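Local coordinates for immunoglobulin-like protein (Pseudomonas aeruginosa, PDB 3N6Y) that is of unknown function but has an immunoglobulin-like beta-sandwich fold of the E-set type and is probably exported from the cytoplasm, at residues A[50-55]-A[118-123]; A[66-71]-A[99-104]. All blocks are in the same frame, centred on the assembly; numbering follows the deposited sequence. Where two conformers were deposited one is given.

Contact 1 of 2, residues A[50-55]-A[118-123]; sequences TKFGMR and WRLMVF
Phe52 drives the edge of its ring against the indole of Trp118 in a T-shaped (edge-to-face) pair. The leading atom is CZ of Phe52, 3.9 Å from CE3 of Trp118, and it stands over one indole face, displaced toward the rim. The planes are turned by 89°, and the centroids of the phenyl and the five-membered ring lie 5.6 Å apart. Phe52 adopts chi1 of 63°, with CG lodged between its own backbone N and carbonyl carbon, which carries the ring across to the facing sheet with CZ leading. A second aromatic, Phe134, meets Phe52 edge-to-face from within that sheet, while the indole NE1 is hydrogen-bonded to the carbonyl of Val114.

Leu120 fills the middle with a fork. Its CD1 lies 4.1 Å from CE2 of Phe52, and its CD2 rests 3.8 Å from CA of Gly53. Gly53 has backbone angles that suit glycine, and the leucine methyl packs directly on its CA.

Farther along, the selenomethionine Met54, in the conformer described, runs straight to its selenium and then bends at chi3 (-65°), turning CE toward strand 116-124. In that conformer the methyl packs 3.4 Å from the carbonyl O of Leu120 and 3.9 Å from CG2 of Val122, the side chains of Met54 and Val122 running alongside each other in opposite senses.

Strands 51-55 and 118-123 thus face each other across the interior of a beta sandwich, their axes 8.2 Å apart at closest approach. Between these segments cohesion comes from dispersion and the weak electrostatics of the ring pair, consistent with hydrophobic burial holding the two layers together here.

Contact 2 of 2, residues A[66-71]-A[99-104]; sequences TPLTLL and PTDVMA
Leu70, in the conformer described, overlaps the extended side chain of the selenomethionine Met103 along several atoms, from its CB out to CD2. The tightest meeting is branch point against chain, CG of Leu70 to CG of Met103 at 3.6 Å. Beside it, CD2 of Leu70 is 3.7 Å from the same Met103 CG, and CB of Leu70 is 3.8 Å from SE of Met103. The two side chains lie antiparallel, side by side, so the leucine branch lies near the root of Met103 and the leucine CB near its end.

Met103 is fully stretched: CG stands opposite the backbone N at chi1 180°, and the rest of the chain is extended. That reach takes CE past Leu70 to the main chain, 3.2 Å from the carbonyl O of Leu71 in the conformer described for that residue. Leu120 and Val122 of strand 116-124 also touch Met103.

Toward the beginning of the two strands the contact thins, with CD1 of Leu68 4.4 Å from OD2 of Asp101. Asp101 is buried, and its OD1 forms a salt bridge with Lys61, which probably favours the charged form. The strands, inclined by 26°, belong to opposite layers of the sandwich. Their join is chiefly apolar packing of Leu70 along Met103, which implies that burial of apolar surface holds the layers together here, while the charge of Asp101 is probably balanced by Lys61 rather than by a residue of strand 68-71.

Contacts 1 and 2 have centres 10 Å apart and bridge the same two layers of the sandwich. In one layer, strands 51-59 and 101-106 are antiparallel neighbours; in the other, strands 116-124 and 68-74 are. Along the chain the order is 50-55, 66-71, 99-104, 118-123, so both segments of contact 2 fall between those of contact 1, and each crossing joins a strand of one layer to a strand of the other. Main-chain pairing ties contact 1 to contact 2: the carbonyl O of Met121 lies 2.8 Å from N of Leu71, a probable hydrogen bond. Together they form adjoining parts of one core, Met103 touching Leu120 and Val122, characteristic of an immunoglobulin-like sandwich.

Contact 1 of 2, residues A[50-55]-A[118-123]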
ATOM      1  N   THR A  50       1.795 -12.321   7.238  1.00 17.12           N
ATOM      2  CA  THR A  50       0.999 -11.133   7.573  1.00 15.78           C
ATOM      3  C   THR A  50       1.008 -10.154   6.418  1.00 14.89           C
ATOM      4  O   THR A  50       2.068  -9.802   5.945  1.00 15.44           O
ATOM      5  CB  THR A  50       1.576 -10.439   8.804  1.00 15.44           C
ATOM      6  OG1 THR A  50       1.570 -11.336   9.905  1.00 17.72           O
ATOM      7  CG2 THR A  50       0.774  -9.166   9.234  1.00 15.93           C
ATOM      8  N   LYS A  51      -0.170  -9.768   5.962  1.00 15.03           N
ATOM      9  CA  LYS A  51      -0.376  -8.736   4.943  1.00 16.01           C
ATOM     10  C   LYS A  51      -1.023  -7.501   5.543  1.00 15.77           C
ATOM     11  O   LYS A  51      -2.018  -7.588   6.277  1.00 14.76           O
ATOM     12  CB  LYS A  51      -1.186  -9.305   3.769  1.00 16.98           C
ATOM     13  CG  LYS A  51      -1.599  -8.297   2.723  1.00 18.26           C
ATOM     14  CD  LYS A  51      -2.503  -9.007   1.707  1.00 21.00           C
ATOM     15  CE  LYS A  51      -3.116  -8.000   0.761  1.00 25.36           C
ATOM     16  NZ  LYS A  51      -4.072  -8.651  -0.204  1.00 28.30           N
ATOM     17  N   PHE A  52      -0.445  -6.324   5.271  1.00 13.92           N
ATOM     18  CA  PHE A  52      -0.986  -5.105   5.801  1.00 14.01           C
ATOM     19  C   PHE A  52      -0.925  -3.960   4.791  1.00 13.22           C
ATOM     20  O   PHE A  52      -0.188  -4.027   3.808  1.00 13.58           O
ATOM     21  CB  PHE A  52      -0.262  -4.655   7.091  1.00 13.39           C
ATOM     22  CG  PHE A  52       1.208  -4.322   6.881  1.00 13.85           C
ATOM     23  CD1 PHE A  52       2.176  -5.315   6.786  1.00 14.15           C
ATOM     24  CD2 PHE A  52       1.613  -2.996   6.722  1.00 15.04           C
ATOM     25  CE1 PHE A  52       3.492  -5.002   6.568  1.00 14.74           C
ATOM     26  CE2 PHE A  52       2.950  -2.673   6.530  1.00 15.40           C
ATOM     27  CZ  PHE A  52       3.887  -3.678   6.438  1.00 14.67           C
ATOM     28  N   GLY A  53      -1.719  -2.943   5.028  1.00 12.81           N
ATOM     29  CA  GLY A  53      -1.724  -1.770   4.187  1.00 13.13           C
ATOM     30  C   GLY A  53      -3.050  -1.057   4.184  1.00 13.80           C
ATOM     31  O   GLY A  53      -3.732  -1.000   5.220  1.00 13.10           O
HETATM   32  N   MSE A  54      -3.388  -0.497   3.036  1.00 13.90           N
HETATM   33  CA  MSE A  54      -4.521   0.379   2.801  0.80 14.58           C
HETATM   34  C   MSE A  54      -5.408  -0.122   1.637  1.00 13.76           C
HETATM   35  O   MSE A  54      -4.886  -0.688   0.647  1.00 13.81           O
HETATM   36  CB  MSE A  54      -4.009   1.817   2.511  0.80 13.49           C
HETATM   37  CG  MSE A  54      -3.502   2.566   3.742  0.80 13.88           C
HETATM   38 SE   MSE A  54      -2.949   4.343   3.199  0.80 13.05          SE
HETATM   39  CE  MSE A  54      -1.495   3.853   2.056  0.80 11.91           C
ATOM     40  N   ARG A  55      -6.715   0.160   1.724  1.00 15.51           N
ATOM     41  CA  ARG A  55      -7.654  -0.053   0.642  1.00 16.47           C
ATOM     42  C   ARG A  55      -8.491   1.224   0.599  1.00 15.95           C
ATOM     43  O   ARG A  55      -8.910   1.759   1.632  1.00 16.86           O
ATOM     44  CB  ARG A  55      -8.514  -1.295   0.837  1.00 17.56           C
ATOM     45  CG  ARG A  55      -9.455  -1.548  -0.334  1.00 18.69           C
ATOM     46  CD  ARG A  55     -10.002  -2.956  -0.314  1.00 19.45           C
ATOM     47  NE  ARG A  55     -10.775  -3.161   0.919  1.00 20.76           N
ATOM     48  CZ  ARG A  55     -10.937  -4.337   1.513  1.00 21.15           C
ATOM     49  NH1 ARG A  55     -10.406  -5.441   1.014  1.00 21.24           N
ATOM     50  NH2 ARG A  55     -11.621  -4.405   2.639  1.00 21.81           N
ATOM     51  N   TRP A 118       6.955   1.163   9.193  1.00 16.50           N
ATOM     52  CA  TRP A 118       6.762   1.067   7.774  1.00 16.22           C
ATOM     53  C   TRP A 118       5.714   2.133   7.437  1.00 17.00           C
ATOM     54  O   TRP A 118       4.613   2.188   8.043  1.00 17.12           O
ATOM     55  CB  TRP A 118       6.195  -0.293   7.408  1.00 15.72           C
ATOM     56  CG  TRP A 118       7.125  -1.436   7.614  1.00 14.81           C
ATOM     57  CD1 TRP A 118       7.651  -1.892   8.799  1.00 15.48           C
ATOM     58  CD2 TRP A 118       7.570  -2.311   6.609  1.00 15.14           C
ATOM     59  NE1 TRP A 118       8.412  -3.017   8.544  1.00 14.82           N
ATOM     60  CE2 TRP A 118       8.382  -3.287   7.212  1.00 15.30           C
ATOM     61  CE3 TRP A 118       7.368  -2.357   5.246  1.00 14.68           C
ATOM     62  CZ2 TRP A 118       9.001  -4.292   6.477  1.00 14.33           C
ATOM     63  CZ3 TRP A 118       7.993  -3.351   4.486  1.00 13.35           C
ATOM     64  CH2 TRP A 118       8.785  -4.312   5.123  1.00 14.30           C
ATOM     65  N   ARG A 119       6.094   3.019   6.545  1.00 14.89           N
ATOM     66  CA  ARG A 119       5.243   4.108   6.119  0.50 14.91           C
ATOM     67  C   ARG A 119       4.886   3.844   4.660  1.00 14.73           C
ATOM     68  O   ARG A 119       5.762   3.806   3.801  1.00 14.29           O
ATOM     69  CB  ARG A 119       5.974   5.460   6.343  0.50 15.05           C
ATOM     70  CG  ARG A 119       5.246   6.693   5.774  0.50 15.31           C
ATOM     71  CD  ARG A 119       6.002   8.001   6.050  0.50 16.16           C
ATOM     72  NE  ARG A 119       5.195   9.210   5.918  0.50 15.96           N
ATOM     73  CZ  ARG A 119       5.669  10.455   6.052  0.50 17.01           C
ATOM     74  NH1 ARG A 119       6.962  10.678   6.309  0.50 18.06           N
ATOM     75  NH2 ARG A 119       4.836  11.498   5.967  0.50 16.72           N
ATOM     76  N   LEU A 120       3.592   3.653   4.380  1.00 12.81           N
ATOM     77  CA  LEU A 120       3.065   3.343   3.049  1.00 13.52           C
ATOM     78  C   LEU A 120       2.346   4.570   2.533  1.00 14.52           C
ATOM     79  O   LEU A 120       1.477   5.136   3.226  1.00 13.49           O
ATOM     80  CB  LEU A 120       2.069   2.176   3.157  1.00 13.89           C
ATOM     81  CG  LEU A 120       2.702   0.764   3.081  1.00 14.62           C
ATOM     82  CD1 LEU A 120       3.820   0.551   4.104  1.00 16.24           C
ATOM     83  CD2 LEU A 120       1.637  -0.282   3.290  1.00 16.11           C
HETATM   84  N   MSE A 121       2.771   5.044   1.390  1.00 12.57           N
HETATM   85  CA  MSE A 121       2.316   6.307   0.816  1.00 13.78           C
HETATM   86  C   MSE A 121       1.925   6.084  -0.616  1.00 12.16           C
HETATM   87  O   MSE A 121       2.719   5.563  -1.404  1.00 14.51           O
HETATM   88  CB  MSE A 121       3.444   7.365   0.928  1.00 13.62           C
HETATM   89  CG  MSE A 121       3.951   7.547   2.335  1.00 14.79           C
HETATM   90 SE   MSE A 121       5.481   8.779   2.338  1.00 15.12          SE
HETATM   91  CE  MSE A 121       4.447  10.445   2.569  1.00 19.33           C
ATOM     92  N   VAL A 122       0.685   6.465  -0.951  1.00 13.02           N
ATOM     93  CA  VAL A 122       0.202   6.462  -2.314  1.00 13.23           C
ATOM     94  C   VAL A 122       0.232   7.868  -2.909  1.00 12.97           C
ATOM     95  O   VAL A 122      -0.424   8.765  -2.422  1.00 14.63           O
ATOM     96  CB  VAL A 122      -1.289   5.987  -2.435  1.00 15.58           C
ATOM     97  CG1 VAL A 122      -1.653   5.850  -3.940  1.00 17.65           C
ATOM     98  CG2 VAL A 122      -1.505   4.729  -1.716  1.00 18.27           C
ATOM     99  N   PHE A 123       1.005   7.997  -3.999  1.00 12.85           N
ATOM    100  CA  PHE A 123       1.121   9.262  -4.727  1.00 13.20           C
ATOM    101  C   PHE A 123       0.568   9.142  -6.138  1.00 13.31           C
ATOM    102  O   PHE A 123       0.645   8.061  -6.789  1.00 15.31           O
ATOM    103  CB  PHE A 123       2.597   9.640  -4.896  1.00 13.57           C
ATOM    104  CG  PHE A 123       3.275  10.042  -3.630  1.00 13.81           C
ATOM    105  CD1 PHE A 123       3.909   9.125  -2.778  1.00 13.76           C
ATOM    106  CD2 PHE A 123       3.316  11.359  -3.289  1.00 14.50           C
ATOM    107  CE1 PHE A 123       4.531   9.548  -1.600  1.00 14.06           C
ATOM    108  CE2 PHE A 123       3.927  11.781  -2.081  1.00 14.23           C
ATOM    109  CZ  PHE A 123       4.545  10.866  -1.273  1.00 14.76           C
TER

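Contact 2 of 2, residues A[66-71]-A[99-104]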
ATOM      1  N   THR A  66      -1.827   9.954 -15.188  1.00 18.78           N
ATOM      2  CA  THR A  66      -0.578   9.589 -14.517  1.00 19.04           C
ATOM      3  C   THR A  66      -0.879   8.418 -13.556  1.00 17.74           C
ATOM      4  O   THR A  66      -1.819   8.475 -12.772  1.00 17.37           O
ATOM      5  CB  THR A  66      -0.019  10.782 -13.746  1.00 19.90           C
ATOM      6  OG1 THR A  66       0.236  11.874 -14.652  1.00 21.13           O
ATOM      7  CG2 THR A  66       1.287  10.464 -12.952  1.00 20.84           C
ATOM      8  N   PRO A  67      -0.090   7.347 -13.649  1.00 17.72           N
ATOM      9  CA  PRO A  67      -0.255   6.210 -12.761  1.00 16.85           C
ATOM     10  C   PRO A  67       0.058   6.542 -11.311  1.00 17.28           C
ATOM     11  O   PRO A  67       0.512   7.671 -10.976  1.00 18.54           O
ATOM     12  CB  PRO A  67       0.756   5.219 -13.329  1.00 17.60           C
ATOM     13  CG  PRO A  67       1.865   6.100 -13.673  1.00 18.06           C
ATOM     14  CD  PRO A  67       1.188   7.261 -14.360  1.00 18.35           C
ATOM     15  N   LEU A  68      -0.270   5.595 -10.438  1.00 16.11           N
ATOM     16  CA  LEU A  68       0.063   5.751  -9.048  1.00 15.39           C
ATOM     17  C   LEU A  68       1.498   5.318  -8.811  1.00 16.01           C
ATOM     18  O   LEU A  68       2.014   4.423  -9.443  1.00 15.43           O
ATOM     19  CB  LEU A  68      -0.868   4.942  -8.152  1.00 15.42           C
ATOM     20  CG  LEU A  68      -2.354   5.263  -8.239  1.00 15.88           C
ATOM     21  CD1 LEU A  68      -3.111   4.343  -7.213  1.00 17.79           C
ATOM     22  CD2 LEU A  68      -2.581   6.790  -8.004  1.00 17.10           C
ATOM     23  N   THR A  69       2.142   5.982  -7.866  1.00 14.77           N
ATOM     24  CA  THR A  69       3.417   5.525  -7.303  1.00 15.79           C
ATOM     25  C   THR A  69       3.111   5.094  -5.852  1.00 14.46           C
ATOM     26  O   THR A  69       2.682   5.910  -5.000  1.00 14.68           O
ATOM     27  CB  THR A  69       4.491   6.613  -7.303  1.00 16.43           C
ATOM     28  OG1 THR A  69       4.756   7.071  -8.642  1.00 18.66           O
ATOM     29  CG2 THR A  69       5.821   6.051  -6.745  1.00 16.64           C
ATOM     30  N   LEU A  70       3.327   3.811  -5.572  1.00 14.67           N
ATOM     31  CA  LEU A  70       3.188   3.281  -4.211  0.50 13.62           C
ATOM     32  C   LEU A  70       4.580   3.266  -3.603  1.00 14.31           C
ATOM     33  O   LEU A  70       5.444   2.471  -4.028  1.00 14.78           O
ATOM     34  CB  LEU A  70       2.607   1.861  -4.167  0.50 12.97           C
ATOM     35  CG  LEU A  70       1.125   1.580  -4.449  0.50 13.26           C
ATOM     36  CD1 LEU A  70       0.624   2.280  -5.736  0.50 12.21           C
ATOM     37  CD2 LEU A  70       0.917   0.086  -4.614  0.50 12.66           C
ATOM     38  N   LEU A  71       4.785   4.128  -2.630  1.00 12.69           N
ATOM     39  CA  LEU A  71       6.098   4.325  -2.006  0.50 13.54           C
ATOM     40  C   LEU A  71       6.049   3.681  -0.648  1.00 13.32           C
ATOM     41  O   LEU A  71       5.372   4.154   0.242  1.00 15.61           O
ATOM     42  CB  LEU A  71       6.422   5.803  -1.848  0.50 13.03           C
ATOM     43  CG  LEU A  71       7.770   6.049  -1.162  0.50 12.73           C
ATOM     44  CD1 LEU A  71       8.948   5.470  -2.054  0.50 12.92           C
ATOM     45  CD2 LEU A  71       7.951   7.538  -0.858  0.50 13.97           C
ATOM     46  N   PRO A  99     -13.389  -0.887  -8.604  1.00 18.22           N
ATOM     47  CA  PRO A  99     -14.047  -0.123  -7.519  1.00 18.54           C
ATOM     48  C   PRO A  99     -13.133   0.313  -6.347  1.00 18.21           C
ATOM     49  O   PRO A  99     -13.354   1.340  -5.749  1.00 19.09           O
ATOM     50  CB  PRO A  99     -15.156  -1.067  -7.047  1.00 19.83           C
ATOM     51  CG  PRO A  99     -14.768  -2.392  -7.487  1.00 20.39           C
ATOM     52  CD  PRO A  99     -13.980  -2.231  -8.757  1.00 19.51           C
ATOM     53  N   THR A 100     -12.118  -0.490  -6.053  1.00 18.24           N
ATOM     54  CA  THR A 100     -11.173  -0.177  -5.006  1.00 18.16           C
ATOM     55  C   THR A 100      -9.754  -0.325  -5.536  1.00 17.33           C
ATOM     56  O   THR A 100      -9.476  -1.065  -6.475  1.00 18.63           O
ATOM     57  CB  THR A 100     -11.322  -1.078  -3.770  1.00 19.53           C
ATOM     58  OG1 THR A 100     -11.133  -2.438  -4.144  1.00 21.23           O
ATOM     59  CG2 THR A 100     -12.708  -0.933  -3.156  1.00 21.37           C
ATOM     60  N   ASP A 101      -8.858   0.386  -4.867  1.00 16.84           N
ATOM     61  CA  ASP A 101      -7.429   0.326  -5.107  1.00 16.02           C
ATOM     62  C   ASP A 101      -6.764  -0.040  -3.771  1.00 15.87           C
ATOM     63  O   ASP A 101      -7.299   0.254  -2.736  1.00 15.35           O
ATOM     64  CB  ASP A 101      -6.938   1.698  -5.578  1.00 16.70           C
ATOM     65  CG  ASP A 101      -7.380   2.025  -6.998  1.00 17.73           C
ATOM     66  OD1 ASP A 101      -8.531   2.469  -7.176  1.00 18.43           O
ATOM     67  OD2 ASP A 101      -6.564   1.791  -7.922  1.00 19.13           O
ATOM     68  N   VAL A 102      -5.684  -0.790  -3.830  1.00 15.56           N
ATOM     69  CA  VAL A 102      -5.009  -1.351  -2.669  1.00 14.93           C
ATOM     70  C   VAL A 102      -3.534  -1.047  -2.744  1.00 14.30           C
ATOM     71  O   VAL A 102      -2.918  -1.057  -3.811  1.00 14.68           O
ATOM     72  CB  VAL A 102      -5.190  -2.863  -2.624  1.00 16.35           C
ATOM     73  CG1 VAL A 102      -4.337  -3.526  -1.510  1.00 17.71           C
ATOM     74  CG2 VAL A 102      -6.669  -3.232  -2.454  1.00 16.95           C
HETATM   75  N   MSE A 103      -2.980  -0.750  -1.593  1.00 14.11           N
HETATM   76  CA  MSE A 103      -1.527  -0.685  -1.399  1.00 13.83           C
HETATM   77  C   MSE A 103      -1.211  -1.547  -0.181  1.00 13.43           C
HETATM   78  O   MSE A 103      -1.487  -1.165   0.957  1.00 14.84           O
HETATM   79  CB  MSE A 103      -1.012   0.739  -1.183  1.00 14.31           C
HETATM   80  CG  MSE A 103       0.474   0.736  -0.987  1.00 13.67           C
HETATM   81 SE   MSE A 103       1.099   2.578  -0.746  1.00 12.67          SE
HETATM   82  CE  MSE A 103       2.976   2.083  -0.449  1.00 14.63           C
ATOM     83  N   ALA A 104      -0.631  -2.711  -0.443  1.00 13.32           N
ATOM     84  CA  ALA A 104      -0.341  -3.678   0.612  1.00 13.05           C
ATOM     85  C   ALA A 104       1.059  -4.256   0.510  1.00 12.44           C
ATOM     86  O   ALA A 104       1.680  -4.287  -0.601  1.00 14.10           O
ATOM     87  CB  ALA A 104      -1.384  -4.782   0.644  1.00 13.05           C
TER